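Local coordinates for protein KP700603 (Klebsiella pneumoniae 700603, PDB 5KVK) that is of unknown function but belongs to the CinA (competence-damaged protein) superfamily, whose members include nicotinamide mononucleotide deamidases, at residues F62-E65 and A66-V70; W130-R133 and G134-E137; V155-A158 and M159-G163; H13-T16 and T17-A20; Q48-T51 and A52-D56. All coordinates share one frame; numbering follows the deposited sequence.

Contact 1: F62-E65 and A66-V70; sequences FSDE and AKRNV
R68 grips E65 side-on, one turn's reach along the helix, with two nitrogens converging on a single oxygen. OE2 of E65 lies 2.7 Å from R68 NH2 and 3.0 Å from R68 NE, and it sits in the guanidinium plane for both. The carboxylate is tilted 52° to that plane, so NH2 meets the anti lone pair of OE2 while NE approaches from above the carboxylate. E65 is bent at chi2 (59°), which brings OE2 to the arginine, the two side chains crossing at about a right angle. The D64 side chain reaches R68 through water 2, which donates to D64 OD1 and accepts from R68 NH1. Separately, the backbone D64 O lies 3.9 Å above one guanidinium face, over its centre. Water 1 joins D64 OD2 to K67 NZ, whose stronger partners are S35 OG and T61 O; its bond to S63 O is weak. Further out, S63 OG accepts from A66 N at 3.1 Å and bonds D56 of the second subunit, which ties the helix start to the dimer interface. S63, immediately before helix 64-71 and bonded to the backbone nitrogen three residues on, is a classic serine N-cap.

Contact 2: W130-R133 and G134-E137; sequences WNFR and GQIE
N131 and I136 face each other as a non-hydrogen-bonded antiparallel pair, and the asparagine side chain spans both its partner and the turn. CB of N131 lies 4.0 Å from I136 CG1. Its CG is anti to the backbone N (chi1 -178°) and comes within 3.5 Å of the same I136 CG1, so the amide rests against the isoleucine chain. At the tip the two ends divide their work. OD1 turns to the hairpin end and accepts from G134 N at 2.8 Å, with the donor in the carbonyl plane although the N-H...OD1 angle is only 136°. ND2 packs 3.6 Å from I136 CD1 and hydrogen-bonds S93 OG on helix 86-100. The backbone frames this: F132 and Q135 exchange two bonds, each 2.8 Å, and so close the type I' turn. G134 has a phi of 94°, a left-handed backbone conformation readily taken by glycine at this turn position. W130 and E137 form the next hydrogen-bonded pair. The amide of N131 thus has both ends engaged, its oxygen holding the turn nitrogen and its nitrogen a helix hydroxyl, which implies a fixed rotation and a polar tie between the hairpin and helix 86-100.

Contact 3: V155-A158 and M159-G163; sequences VRFA and MAALG
F157 and A161 meet one turn apart in a purely intrahelical contact within helix 147-165, which lies between the sheet on one flank and helices 12-26 and 40-46 on another. The methyl of A161 sits over one face of the F157 ring, with A161 CB 4.4 Å from F157 CZ, a loose apolar approach. The phenyl is carried there by a CG anti to the backbone N (chi1 -176°), which lays it alongside the following turn. On the sheet side it meets the F128 ring edge-to-face and touches W130, and F143 of a loop also packs on it. Regular i to i+4 bonds supply the frame. A160 N reaches R156 O at 2.8 Å, A161 N reaches F157 O at 2.9 Å, and L162 N reaches A158 O at 3.1 Å. A158 O also accepts from W130 NE1, so this one carbonyl serves the helix and the neighbouring strand together. M159 N is shared, bonding V155 O at 3.2 Å and, weakly, R156 O. Chi1 of M159 (-68°) sets CG beside its own backbone N, 3.7 Å from V155 O; the chain then bends at chi2 and chi3. The side chain packs on L41 and L45 of helix 40-46, and on L15 and V19 of helix 12-26. V155 likewise leans on N40 and L41, and L162 on V19 and W130. Small alanines, large apolar side chains on two flanks and unbroken backbone bonding mark this as the packed C-terminal half of a helix covering the sheet of an alpha/beta fold.

Contact 4: H13-T16 and T17-A20; sequences HELT and TRVA
The carbonyl oxygen of H13 is gripped twice by T17, once by its backbone and once by its hydroxyl. T17 N donates at 3.0 Å and T17 OG1 at 2.8 Å, and the two reach H13 O from opposite faces of its carbonyl plane. The hydroxyl is available because chi1 of T17 (-64°) sets OG1 beside its own backbone nitrogen, leaning back along the helix. There the oxygen also lies 4.3 Å above the H13 imidazole, offset toward the rim of that face. T17 OG1 bonds Q48 NE2, in the loop after helix 40-46, as well, so it links the helix carbonyl to a neighbouring segment. T16 repeats the habit one step earlier, its OG1 bonding T12 O. L15 and R18 cross obliquely: L15 CD1 comes to 3.2 Å from R18 NH2, brought close by the bend of the arginine at chi3 (54°). The same L15 CD1 is 4.4 Å from V19 CG2, and both residues pack on M159 of helix 147-165. Backbone bonds continue through V19 N to L15 O at 3.0 Å and A20 N to T16 O at 2.9 Å. The chemistry implies that the T16 and T17 hydroxyls are satisfied by carbonyls four residues back, which lets T16 be buried against helix 40-46, while L15 and V19 give the apolar contact with helix 147-165 and H13, E14 and R18 remain exposed.

Contact 5: Q48-T51 and A52-D56; sequences QADT and AAFYD
The F54 ring carries T51 O over one face, 3.6 Å above the plane and offset toward the rim, and has Q48 CB near its plane at the edge, 4.1 Å from F54 CZ. D50 O approaches obliquely, 3.4 Å from F54 CE1. Q48 and F54 run across each other at about a right angle, with the amide and ring planes 58° apart; Q48 NE2 bonds T17 OG1 of helix 12-26. The Y55 ring is touched at its edge by T51 CG2, 3.8 Å from Y55 CD2. Chi1 of F54, 64°, places CG between the backbone N and the carbonyl carbon and folds the phenyl back over the turn it closes. That turn is made by backbone bonds: A53 N to D50 O and F54 N to T51 O, both 3.0 Å, each donor standing above the carbonyl plane by about 45°, and Y55 N adds a weak bond to T51 O. T51 O therefore meets two N-H groups as well as the aromatic face. Around this, T51 OG1 bonds L45 O, Y55 OH bonds T32 OG1, and A20 of helix 12-26 packs on F54. D56 OD2 meets S63 of the second subunit and R29 of its own chain. These consecutive i to i+3 turns link helix 40-46 to strand 55-61, completing the beta-alpha-beta crossover from the adjacent parallel strand 30-34.

Contacts 3, 4 and 5 form one connected patch. L15 and V19 of contact 4 pack on contact 3, and T16, T17 and A20 meet Q48 and F54 of contact 5. Contact 2 joins through W130, whose indole packs on F157 and A161. Contact 1 stands apart, yet it and contact 5 both reach the second subunit. Contact 3, its centre about 9 Å from the chain centre, has no exposed residue and is mostly apolar. The others mix buried and exposed residues, contacts 2, 4 and 5 having three exposed each and contact 1 one. Contact 1 relies on charge and water, contact 2 on an amide in a strand pair, contact 4 on hydroxyls, contact 5 on carbonyls and rings.

Contact 1: F62-E65 and A66-V70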
loop_
_atom_site.group_PDB
_atom_site.type_symbol
_atom_site.label_atom_id
_atom_site.label_comp_id
_atom_site.label_asym_id
_atom_site.label_seq_id
_atom_site.Cartn_x
_atom_site.Cartn_y
_atom_site.Cartn_z
ATOM N N PHE A 62 5.272 6.195 5.161
ATOM C CA PHE A 62 6.207 5.554 6.089
ATOM C C PHE A 62 6.940 6.561 6.963
ATOM O O PHE A 62 7.492 6.183 8.003
ATOM C CB PHE A 62 7.224 4.756 5.284
ATOM C CG PHE A 62 7.923 3.703 6.056
ATOM C CD1 PHE A 62 7.295 2.526 6.369
ATOM C CD2 PHE A 62 9.259 3.870 6.352
ATOM C CE1 PHE A 62 7.959 1.553 7.047
ATOM C CE2 PHE A 62 9.929 2.895 7.056
ATOM C CZ PHE A 62 9.263 1.720 7.380
ATOM N N SER A 63 6.910 7.840 6.597
ATOM C CA SER A 63 7.666 8.886 7.269
ATOM C C SER A 63 6.711 9.951 7.775
ATOM O O SER A 63 5.509 9.942 7.434
ATOM C CB SER A 63 8.635 9.554 6.293
ATOM O OG SER A 63 7.854 10.216 5.305
ATOM N N ASP A 64 7.277 10.897 8.546
ATOM C CA ASP A 64 6.471 12.026 9.027
ATOM C C ASP A 64 5.979 12.861 7.847
ATOM O O ASP A 64 4.807 13.274 7.800
ATOM C CB ASP A 64 7.275 12.910 9.983
ATOM C CG ASP A 64 7.413 12.341 11.382
ATOM O OD1 ASP A 64 7.987 13.086 12.197
ATOM O OD2 ASP A 64 6.998 11.191 11.688
ATOM N N GLU A 65 6.864 13.148 6.889
ATOM C CA GLU A 65 6.459 14.046 5.814
ATOM C C GLU A 65 5.375 13.405 4.969
ATOM O O GLU A 65 4.462 14.088 4.500
ATOM C CB GLU A 65 7.681 14.432 4.996
ATOM C CG GLU A 65 7.374 15.371 3.829
ATOM C CD GLU A 65 6.719 16.715 4.225
ATOM O OE1 GLU A 65 5.972 17.192 3.358
ATOM O OE2 GLU A 65 6.928 17.257 5.334
ATOM N N ALA A 66 5.471 12.088 4.726
ATOM C CA ALA A 66 4.451 11.415 3.921
ATOM C C ALA A 66 3.095 11.442 4.597
ATOM O O ALA A 66 2.058 11.611 3.932
ATOM C CB ALA A 66 4.839 9.952 3.667
ATOM N N LYS A 67 3.076 11.325 5.934
ATOM C CA LYS A 67 1.831 11.504 6.682
ATOM C C LYS A 67 1.269 12.904 6.540
ATOM O O LYS A 67 0.035 13.069 6.416
ATOM C CB LYS A 67 2.063 11.194 8.138
ATOM C CG LYS A 67 2.451 9.697 8.314
ATOM C CD LYS A 67 2.723 9.357 9.818
ATOM C CE LYS A 67 3.070 7.828 9.953
ATOM N NZ LYS A 67 4.419 7.390 9.411
ATOM N N ARG A 68 2.142 13.911 6.612
ATOM C CA ARG A 68 1.713 15.310 6.427
ATOM C C ARG A 68 1.221 15.514 5.004
ATOM O O ARG A 68 0.161 16.090 4.778
ATOM C CB ARG A 68 2.854 16.279 6.756
ATOM C CG ARG A 68 3.213 16.258 8.227
ATOM C CD ARG A 68 4.195 17.390 8.591
ATOM N NE ARG A 68 5.482 17.186 7.919
ATOM C CZ ARG A 68 6.613 16.796 8.520
ATOM N NH1 ARG A 68 6.653 16.609 9.833
ATOM N NH2 ARG A 68 7.724 16.623 7.807
ATOM N N ASN A 69 1.964 14.986 4.028
ATOM C CA ASN A 69 1.663 15.242 2.620
ATOM C C ASN A 69 0.377 14.543 2.175
ATOM O O ASN A 69 -0.523 15.182 1.584
ATOM C CB ASN A 69 2.845 14.752 1.746
ATOM C CG ASN A 69 2.664 15.095 0.271
ATOM O OD1 ASN A 69 2.164 16.164 -0.086
ATOM N ND2 ASN A 69 3.038 14.149 -0.611
ATOM N N VAL A 70 0.312 13.226 2.365
ATOM C CA VAL A 70 -0.790 12.426 1.820
ATOM C C VAL A 70 -2.032 12.522 2.683
ATOM O O VAL A 70 -3.150 12.542 2.161
ATOM C CB VAL A 70 -0.332 10.970 1.644
ATOM C CG1 VAL A 70 -1.554 10.080 1.203
ATOM C CG2 VAL A 70 0.754 10.986 0.598
HETATM O O HOH W 1 6.486 8.627 10.554
HETATM O O HOH W 2 8.963 15.480 11.436
#

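Contact 2: W130-R133 and G134-E137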
loop_
_atom_site.group_PDB
_atom_site.type_symbol
_atom_site.label_atom_id
_atom_site.label_comp_id
_atom_site.label_asym_id
_atom_site.label_seq_id
_atom_site.Cartn_x
_atom_site.Cartn_y
_atom_site.Cartn_z
ATOM N N TRP A 130 -9.684 2.883 14.191
ATOM C CA TRP A 130 -10.776 2.459 13.338
ATOM C C TRP A 130 -11.757 3.616 13.344
ATOM O O TRP A 130 -12.271 3.987 14.399
ATOM C CB TRP A 130 -11.443 1.183 13.885
ATOM C CG TRP A 130 -10.557 -0.017 14.059
ATOM C CD1 TRP A 130 -10.400 -1.100 13.188
ATOM C CD2 TRP A 130 -9.697 -0.268 15.162
ATOM N NE1 TRP A 130 -9.473 -2.006 13.725
ATOM C CE2 TRP A 130 -9.028 -1.505 14.916
ATOM C CE3 TRP A 130 -9.420 0.432 16.357
ATOM C CZ2 TRP A 130 -8.108 -2.043 15.811
ATOM C CZ3 TRP A 130 -8.526 -0.103 17.258
ATOM C CH2 TRP A 130 -7.903 -1.354 17.001
ATOM N N ASN A 131 -11.985 4.193 12.191
ATOM C CA ASN A 131 -12.737 5.436 12.055
ATOM C C ASN A 131 -13.980 5.089 11.254
ATOM O O ASN A 131 -13.902 4.885 10.041
ATOM C CB ASN A 131 -11.868 6.479 11.341
ATOM C CG ASN A 131 -12.557 7.828 11.205
ATOM O OD1 ASN A 131 -13.797 7.885 11.239
ATOM N ND2 ASN A 131 -11.787 8.934 11.036
ATOM N N PHE A 132 -15.135 5.037 11.900
ATOM C CA PHE A 132 -16.392 4.820 11.177
ATOM C C PHE A 132 -17.096 6.161 10.972
ATOM O O PHE A 132 -17.648 6.759 11.915
ATOM C CB PHE A 132 -17.277 3.853 11.947
ATOM C CG PHE A 132 -18.642 3.657 11.368
ATOM C CD1 PHE A 132 -18.821 3.280 10.015
ATOM C CD2 PHE A 132 -19.768 3.787 12.163
ATOM C CE1 PHE A 132 -20.059 3.071 9.470
ATOM C CE2 PHE A 132 -21.015 3.549 11.638
ATOM C CZ PHE A 132 -21.173 3.198 10.268
ATOM N N ARG A 133 -17.087 6.641 9.733
ATOM C CA ARG A 133 -17.772 7.890 9.397
ATOM C C ARG A 133 -17.506 9.028 10.392
ATOM O O ARG A 133 -18.427 9.820 10.703
ATOM C CB ARG A 133 -19.299 7.657 9.301
ATOM C CG ARG A 133 -19.630 6.668 8.249
ATOM C CD ARG A 133 -21.127 6.540 7.981
ATOM N NE ARG A 133 -21.268 5.656 6.834
ATOM C CZ ARG A 133 -22.280 4.862 6.585
ATOM N NH1 ARG A 133 -23.309 4.821 7.404
ATOM N NH2 ARG A 133 -22.263 4.100 5.482
ATOM N N GLY A 134 -16.268 9.112 10.899
ATOM C CA GLY A 134 -15.856 10.153 11.825
ATOM C C GLY A 134 -15.953 9.811 13.305
ATOM O O GLY A 134 -15.508 10.615 14.135
ATOM N N GLN A 135 -16.526 8.657 13.666
ATOM C CA GLN A 135 -16.470 8.143 15.040
ATOM C C GLN A 135 -15.235 7.268 15.147
ATOM O O GLN A 135 -15.161 6.242 14.471
ATOM C CB GLN A 135 -17.729 7.338 15.361
ATOM C CG GLN A 135 -19.012 8.136 15.260
ATOM C CD GLN A 135 -20.273 7.319 15.672
ATOM O OE1 GLN A 135 -20.195 6.090 15.866
ATOM N NE2 GLN A 135 -21.403 8.004 15.830
ATOM N N ILE A 136 -14.243 7.688 15.937
ATOM C CA ILE A 136 -12.934 7.027 15.959
ATOM C C ILE A 136 -12.772 6.251 17.263
ATOM O O ILE A 136 -12.997 6.784 18.370
ATOM C CB ILE A 136 -11.779 8.033 15.766
ATOM C CG1 ILE A 136 -12.029 8.922 14.540
ATOM C CG2 ILE A 136 -10.483 7.277 15.679
ATOM C CD1 ILE A 136 -10.989 10.071 14.350
ATOM N N GLU A 137 -12.405 4.987 17.136
ATOM C CA GLU A 137 -11.936 4.243 18.296
ATOM C C GLU A 137 -10.455 3.922 18.099
ATOM O O GLU A 137 -9.993 3.736 16.969
ATOM C CB GLU A 137 -12.733 2.958 18.486
ATOM C CG GLU A 137 -14.238 3.249 18.658
ATOM C CD GLU A 137 -15.048 2.070 19.192
ATOM O OE1 GLU A 137 -14.918 0.938 18.668
ATOM O OE2 GLU A 137 -15.809 2.293 20.169
#

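Contact 3: V155-A158 and M159-G163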
loop_
_atom_site.group_PDB
_atom_site.type_symbol
_atom_site.label_atom_id
_atom_site.label_comp_id
_atom_site.label_asym_id
_atom_site.label_seq_id
_atom_site.Cartn_x
_atom_site.Cartn_y
_atom_site.Cartn_z
ATOM N N VAL A 155 -1.482 -6.630 11.316
ATOM C CA VAL A 155 -2.481 -6.742 10.245
ATOM C C VAL A 155 -3.668 -7.576 10.743
ATOM O O VAL A 155 -4.842 -7.196 10.570
ATOM C CB VAL A 155 -1.832 -7.378 8.990
ATOM C CG1 VAL A 155 -2.890 -7.862 7.968
ATOM C CG2 VAL A 155 -0.820 -6.366 8.328
ATOM N N ARG A 156 -3.389 -8.746 11.357
ATOM C CA ARG A 156 -4.500 -9.568 11.820
ATOM C C ARG A 156 -5.276 -8.869 12.920
ATOM O O ARG A 156 -6.506 -8.886 12.913
ATOM C CB ARG A 156 -4.013 -10.940 12.297
ATOM C CG ARG A 156 -3.769 -11.895 11.138
ATOM C CD ARG A 156 -3.514 -13.322 11.589
ATOM N NE ARG A 156 -2.325 -13.389 12.427
ATOM C CZ ARG A 156 -1.105 -13.655 11.990
ATOM N NH1 ARG A 156 -0.864 -13.878 10.709
ATOM N NH2 ARG A 156 -0.115 -13.665 12.859
ATOM N N PHE A 157 -4.568 -8.230 13.877
ATOM C CA PHE A 157 -5.297 -7.522 14.930
ATOM C C PHE A 157 -6.217 -6.444 14.352
ATOM O O PHE A 157 -7.365 -6.291 14.810
ATOM C CB PHE A 157 -4.340 -6.905 15.940
ATOM C CG PHE A 157 -5.064 -6.245 17.103
ATOM C CD1 PHE A 157 -5.115 -4.853 17.209
ATOM C CD2 PHE A 157 -5.704 -7.030 18.063
ATOM C CE1 PHE A 157 -5.799 -4.260 18.297
ATOM C CE2 PHE A 157 -6.393 -6.437 19.114
ATOM C CZ PHE A 157 -6.445 -5.049 19.207
ATOM N N ALA A 158 -5.737 -5.692 13.349
ATOM C CA ALA A 158 -6.568 -4.630 12.761
ATOM C C ALA A 158 -7.886 -5.219 12.269
ATOM O O ALA A 158 -8.979 -4.668 12.511
ATOM C CB ALA A 158 -5.801 -3.970 11.619
ATOM N N MET A 159 -7.808 -6.390 11.624
ATOM C CA MET A 159 -9.001 -6.977 11.000
ATOM C C MET A 159 -9.878 -7.656 12.029
ATOM O O MET A 159 -11.114 -7.527 11.968
ATOM C CB MET A 159 -8.614 -7.964 9.899
ATOM C CG MET A 159 -7.964 -7.251 8.654
ATOM S SD MET A 159 -9.055 -6.004 8.014
ATOM C CE MET A 159 -10.239 -7.110 7.258
ATOM N N ALA A 160 -9.251 -8.355 12.990
ATOM C CA ALA A 160 -10.034 -9.071 14.011
ATOM C C ALA A 160 -10.830 -8.083 14.879
ATOM O O ALA A 160 -12.011 -8.294 15.166
ATOM C CB ALA A 160 -9.123 -9.891 14.886
ATOM N N ALA A 161 -10.205 -6.958 15.230
ATOM C CA ALA A 161 -10.895 -5.914 16.000
ATOM C C ALA A 161 -11.997 -5.269 15.179
ATOM O O ALA A 161 -13.094 -5.009 15.694
ATOM C CB ALA A 161 -9.875 -4.871 16.434
ATOM N N LEU A 162 -11.727 -5.020 13.896
ATOM C CA LEU A 162 -12.782 -4.501 13.031
ATOM C C LEU A 162 -13.944 -5.466 12.988
ATOM O O LEU A 162 -15.112 -5.052 13.061
ATOM C CB LEU A 162 -12.234 -4.263 11.630
ATOM C CG LEU A 162 -13.332 -3.823 10.625
ATOM C CD1 LEU A 162 -13.930 -2.437 10.917
ATOM C CD2 LEU A 162 -12.710 -3.836 9.235
ATOM N N GLY A 163 -13.645 -6.770 12.925
ATOM C CA GLY A 163 -14.713 -7.747 12.871
ATOM C C GLY A 163 -15.613 -7.651 14.088
ATOM O O GLY A 163 -16.837 -7.779 13.986
#

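Contact 4: H13-T16 and T17-A20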
loop_
_atom_site.group_PDB
_atom_site.type_symbol
_atom_site.label_atom_id
_atom_site.label_comp_id
_atom_site.label_asym_id
_atom_site.label_seq_id
_atom_site.Cartn_x
_atom_site.Cartn_y
_atom_site.Cartn_z
ATOM N N HIS A 13 -5.578 -14.819 5.886
ATOM C CA HIS A 13 -6.520 -14.886 4.774
ATOM C C HIS A 13 -7.904 -15.349 5.248
ATOM O O HIS A 13 -8.924 -14.854 4.765
ATOM C CB HIS A 13 -5.949 -15.816 3.693
ATOM C CG HIS A 13 -6.769 -15.912 2.440
ATOM N ND1 HIS A 13 -7.212 -14.813 1.735
ATOM C CD2 HIS A 13 -7.162 -16.993 1.725
ATOM C CE1 HIS A 13 -7.892 -15.212 0.674
ATOM N NE2 HIS A 13 -7.879 -16.530 0.647
ATOM N N GLU A 14 -7.963 -16.327 6.162
ATOM C CA GLU A 14 -9.267 -16.799 6.647
ATOM C C GLU A 14 -10.003 -15.726 7.465
ATOM O O GLU A 14 -11.182 -15.422 7.203
ATOM C CB GLU A 14 -9.075 -18.089 7.445
ATOM C CG GLU A 14 -10.370 -18.708 7.948
ATOM C CD GLU A 14 -10.093 -19.945 8.795
ATOM O OE1 GLU A 14 -8.905 -20.233 9.064
ATOM O OE2 GLU A 14 -11.078 -20.581 9.183
ATOM N N LEU A 15 -9.317 -15.115 8.436
ATOM C CA LEU A 15 -9.877 -13.973 9.181
ATOM C C LEU A 15 -10.382 -12.875 8.251
ATOM O O LEU A 15 -11.480 -12.309 8.450
ATOM C CB LEU A 15 -8.794 -13.410 10.106
ATOM C CG LEU A 15 -9.136 -12.071 10.752
ATOM C CD1 LEU A 15 -10.221 -12.437 11.726
ATOM C CD2 LEU A 15 -7.947 -11.474 11.474
ATOM N N THR A 16 -9.562 -12.506 7.257
ATOM C CA THR A 16 -9.967 -11.412 6.384
ATOM C C THR A 16 -11.196 -11.793 5.580
ATOM O O THR A 16 -12.035 -10.938 5.286
ATOM C CB THR A 16 -8.826 -11.031 5.449
ATOM O OG1 THR A 16 -7.697 -10.674 6.268
ATOM C CG2 THR A 16 -9.201 -9.835 4.584
ATOM N N THR A 17 -11.299 -13.064 5.169
ATOM C CA THR A 17 -12.518 -13.508 4.488
ATOM C C THR A 17 -13.746 -13.232 5.354
ATOM O O THR A 17 -14.784 -12.727 4.873
ATOM C CB THR A 17 -12.381 -15.002 4.188
ATOM O OG1 THR A 17 -11.293 -15.182 3.261
ATOM C CG2 THR A 17 -13.650 -15.572 3.629
ATOM N N ARG A 18 -13.643 -13.544 6.647
ATOM C CA ARG A 18 -14.815 -13.418 7.515
ATOM C C ARG A 18 -15.204 -11.960 7.645
ATOM O O ARG A 18 -16.359 -11.571 7.471
ATOM C CB ARG A 18 -14.523 -14.001 8.886
ATOM C CG ARG A 18 -15.661 -13.744 9.833
ATOM C CD ARG A 18 -15.523 -14.416 11.177
ATOM N NE ARG A 18 -14.269 -14.128 11.889
ATOM C CZ ARG A 18 -14.065 -13.163 12.785
ATOM N NH1 ARG A 18 -15.004 -12.266 13.079
ATOM N NH2 ARG A 18 -12.895 -13.097 13.399
ATOM N N VAL A 19 -14.220 -11.114 7.882
ATOM C CA VAL A 19 -14.521 -9.707 8.089
ATOM C C VAL A 19 -14.991 -9.044 6.802
ATOM O O VAL A 19 -15.899 -8.194 6.826
ATOM C CB VAL A 19 -13.280 -9.023 8.694
ATOM C CG1 VAL A 19 -13.517 -7.538 8.782
ATOM C CG2 VAL A 19 -13.053 -9.569 10.079
ATOM N N ALA A 20 -14.425 -9.428 5.650
ATOM C CA ALA A 20 -14.908 -8.868 4.387
ATOM C C ALA A 20 -16.372 -9.212 4.130
ATOM O O ALA A 20 -17.144 -8.360 3.657
ATOM C CB ALA A 20 -14.034 -9.357 3.231
#

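Contact 5: Q48-T51 and A52-D56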
loop_
_atom_site.group_PDB
_atom_site.type_symbol
_atom_site.label_atom_id
_atom_site.label_comp_id
_atom_site.label_asym_id
_atom_site.label_seq_id
_atom_site.Cartn_x
_atom_site.Cartn_y
_atom_site.Cartn_z
ATOM N N GLN A 48 -8.377 -10.963 -1.292
ATOM C CA GLN A 48 -9.740 -11.462 -1.151
ATOM C C GLN A 48 -10.414 -11.619 -2.502
ATOM O O GLN A 48 -10.062 -10.964 -3.486
ATOM C CB GLN A 48 -10.567 -10.515 -0.295
ATOM C CG GLN A 48 -10.229 -10.609 1.137
ATOM C CD GLN A 48 -10.761 -11.890 1.674
ATOM O OE1 GLN A 48 -11.953 -12.136 1.574
ATOM N NE2 GLN A 48 -9.905 -12.712 2.233
ATOM N N ALA A 49 -11.398 -12.540 -2.546
ATOM C CA ALA A 49 -12.030 -12.874 -3.811
ATOM C C ALA A 49 -12.810 -11.709 -4.403
ATOM O O ALA A 49 -12.887 -11.585 -5.640
ATOM C CB ALA A 49 -12.961 -14.085 -3.635
ATOM N N ASP A 50 -13.413 -10.868 -3.576
ATOM C CA ASP A 50 -14.283 -9.794 -4.063
ATOM C C ASP A 50 -13.892 -8.454 -3.457
ATOM O O ASP A 50 -14.737 -7.693 -2.959
ATOM C CB ASP A 50 -15.742 -10.075 -3.776
ATOM C CG ASP A 50 -15.937 -10.897 -2.541
ATOM O OD1 ASP A 50 -15.239 -10.621 -1.544
ATOM O OD2 ASP A 50 -16.754 -11.852 -2.603
ATOM N N THR A 51 -12.621 -8.137 -3.543
ATOM C CA THR A 51 -12.111 -6.894 -2.976
ATOM C C THR A 51 -12.924 -5.670 -3.352
ATOM O O THR A 51 -13.198 -4.815 -2.496
ATOM C CB THR A 51 -10.676 -6.699 -3.460
ATOM O OG1 THR A 51 -9.921 -7.842 -3.047
ATOM C CG2 THR A 51 -10.045 -5.438 -2.881
ATOM N N ALA A 52 -13.204 -5.495 -4.649
ATOM C CA ALA A 52 -13.805 -4.219 -5.064
ATOM C C ALA A 52 -15.186 -4.009 -4.461
ATOM O O ALA A 52 -15.690 -2.865 -4.468
ATOM C CB ALA A 52 -13.886 -4.117 -6.598
ATOM N N ALA A 53 -15.814 -5.060 -3.916
ATOM C CA ALA A 53 -17.117 -4.857 -3.309
ATOM C C ALA A 53 -17.018 -4.088 -1.998
ATOM O O ALA A 53 -18.015 -3.516 -1.551
ATOM C CB ALA A 53 -17.844 -6.190 -3.069
ATOM N N PHE A 54 -15.845 -4.038 -1.400
ATOM C CA PHE A 54 -15.704 -3.337 -0.127
ATOM C C PHE A 54 -14.433 -2.517 0.013
ATOM O O PHE A 54 -14.267 -1.883 1.055
ATOM C CB PHE A 54 -15.767 -4.357 1.044
ATOM C CG PHE A 54 -14.629 -5.332 1.042
ATOM C CD1 PHE A 54 -14.715 -6.477 0.280
ATOM C CD2 PHE A 54 -13.464 -5.096 1.786
ATOM C CE1 PHE A 54 -13.692 -7.373 0.233
ATOM C CE2 PHE A 54 -12.444 -6.031 1.749
ATOM C CZ PHE A 54 -12.565 -7.133 0.961
ATOM N N TYR A 55 -13.551 -2.465 -0.990
ATOM C CA TYR A 55 -12.250 -1.812 -0.797
ATOM C C TYR A 55 -11.667 -1.413 -2.122
ATOM O O TYR A 55 -11.661 -2.223 -3.034
ATOM C CB TYR A 55 -11.268 -2.805 -0.137
ATOM C CG TYR A 55 -9.888 -2.243 0.135
ATOM C CD1 TYR A 55 -9.636 -1.436 1.281
ATOM C CD2 TYR A 55 -8.829 -2.589 -0.676
ATOM C CE1 TYR A 55 -8.370 -0.936 1.548
ATOM C CE2 TYR A 55 -7.568 -2.099 -0.415
ATOM C CZ TYR A 55 -7.354 -1.294 0.694
ATOM O OH TYR A 55 -6.045 -0.840 0.947
ATOM N N ASP A 56 -11.070 -0.185 -2.213
ATOM C CA ASP A 56 -10.229 0.055 -3.386
ATOM C C ASP A 56 -9.049 0.980 -3.160
ATOM O O ASP A 56 -8.236 1.136 -4.105
ATOM C CB ASP A 56 -11.020 0.580 -4.588
ATOM C CG ASP A 56 -11.681 1.978 -4.346
ATOM O OD1 ASP A 56 -11.386 2.705 -3.328
ATOM O OD2 ASP A 56 -12.523 2.293 -5.187
#